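Local coordinates for uncharacterized protein (Staphylococcus saprophyticus subsp. saprophyticus, PDB 3Q6A) that is of unknown function but belongs to the AHA1 family, in the Bet v 1-like superfamily, many of whose members enclose a hydrophobic pocket, at residues Lys120-Leu123 with Val127-Arg130. Sequence-based numbering, arbitrary orientation.
Sequences KVYL and VTIR
Val-127 meets Val-121 and Tyr-122, in the last turn or so of helix 102-125, through both its carbonyl and its side chain. Its O lies 3.2 Å from Tyr-122 CA, a CA-H...O contact with an angle of 144° at the hydrogen. The same oxygen sits at the edge of the Tyr-122 ring, near the ring plane. Val-127 CG2 reaches back to the helix and touches Val-121 CG1 at 3.6 Å, although the CA-CB bond leads away from the helix. With CG1 anti to the carbonyl carbon (chi1 -71°), CG2 is left between that carbon and the backbone N, where it can reach Val-121. Thr-128 adds a loose contact: its CG2 approaches the Tyr-122 ring on a slant, 4.4 Å from CD1. Ile-129 CD1 comes to 4.1 Å from Val-121 CG2, and the two side chains cross at about a right angle. The irregular tail after the long C-terminal helix of this Bet v 1-like fold thus folds back on the helix end. It is extended at Val-127 and Thr-128 and bends at Ile-129 and Arg-130, whose O accepts a hydrogen bond from Tyr-114 of that helix. Val-121 and Ile-129 also pack on Val-121 of the second subunit. Leu-123 packs on helix 13-21 and strand 3-9.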
loop_
_atom_site.group_PDB
_atom_site.type_symbol
_atom_site.label_atom_id
_atom_site.label_comp_id
_atom_site.label_asym_id
_atom_site.label_seq_id
_atom_site.Cartn_x
_atom_site.Cartn_y
_atom_site.Cartn_z
ATOM N N LYS D 120 -2.268 5.338 7.270
ATOM C CA LYS D 120 -3.046 4.500 8.184
ATOM C C LYS D 120 -2.215 4.018 9.370
ATOM O O LYS D 120 -2.648 4.094 10.539
ATOM C CB LYS D 120 -3.638 3.321 7.407
ATOM C CG LYS D 120 -4.534 2.382 8.229
ATOM C CD LYS D 120 -5.021 1.204 7.400
ATOM C CE LYS D 120 -5.917 0.255 8.215
ATOM N NZ LYS D 120 -7.248 0.875 8.596
ATOM N N VAL D 121 -1.007 3.542 9.083
ATOM C CA VAL D 121 -0.130 3.065 10.138
ATOM C C VAL D 121 0.300 4.189 11.083
ATOM O O VAL D 121 0.332 4.011 12.302
ATOM C CB VAL D 121 1.137 2.430 9.554
ATOM C CG1 VAL D 121 2.058 1.990 10.681
ATOM C CG2 VAL D 121 0.753 1.251 8.666
ATOM N N TYR D 122 0.642 5.343 10.518
ATOM C CA TYR D 122 1.076 6.474 11.333
ATOM C C TYR D 122 -0.020 6.954 12.297
ATOM O O TYR D 122 0.254 7.210 13.473
ATOM C CB TYR D 122 1.535 7.621 10.422
ATOM C CG TYR D 122 1.731 8.959 11.112
ATOM C CD1 TYR D 122 2.699 9.117 12.102
ATOM C CD2 TYR D 122 0.937 10.061 10.779
ATOM C CE1 TYR D 122 2.873 10.348 12.756
ATOM C CE2 TYR D 122 1.105 11.299 11.426
ATOM C CZ TYR D 122 2.073 11.427 12.414
ATOM O OH TYR D 122 2.232 12.627 13.083
ATOM N N LEU D 123 -1.246 7.064 11.809
ATOM C CA LEU D 123 -2.358 7.535 12.642
ATOM C C LEU D 123 -2.952 6.476 13.576
ATOM O O LEU D 123 -3.450 6.804 14.656
ATOM C CB LEU D 123 -3.465 8.115 11.764
ATOM C CG LEU D 123 -3.072 9.389 10.994
ATOM C CD1 LEU D 123 -4.220 9.852 10.096
ATOM C CD2 LEU D 123 -2.689 10.471 11.999
ATOM N N VAL D 127 3.522 4.909 14.534
ATOM C CA VAL D 127 4.803 4.412 14.034
ATOM C C VAL D 127 4.822 4.654 12.532
ATOM O O VAL D 127 3.775 4.859 11.914
ATOM C CB VAL D 127 5.018 2.902 14.319
ATOM C CG1 VAL D 127 5.245 2.684 15.802
ATOM C CG2 VAL D 127 3.824 2.104 13.831
ATOM N N THR D 128 6.008 4.624 11.936
ATOM C CA THR D 128 6.127 4.897 10.510
ATOM C C THR D 128 6.787 3.769 9.715
ATOM O O THR D 128 7.630 3.045 10.230
ATOM C CB THR D 128 6.953 6.179 10.286
ATOM O OG1 THR D 128 8.341 5.879 10.443
ATOM C CG2 THR D 128 6.576 7.239 11.310
ATOM N N ILE D 129 6.406 3.633 8.449
ATOM C CA ILE D 129 7.013 2.609 7.607
ATOM C C ILE D 129 7.583 3.195 6.328
ATOM O O ILE D 129 7.038 2.969 5.239
ATOM C CB ILE D 129 6.011 1.512 7.216
ATOM C CG1 ILE D 129 4.685 2.149 6.784
ATOM C CG2 ILE D 129 5.850 0.543 8.363
ATOM C CD1 ILE D 129 3.775 1.228 5.954
ATOM N N ARG D 130 8.685 3.932 6.476
ATOM C CA ARG D 130 9.388 4.571 5.365
ATOM C C ARG D 130 8.480 5.366 4.442
ATOM O O ARG D 130 8.071 4.867 3.397
ATOM C CB ARG D 130 10.151 3.527 4.561
#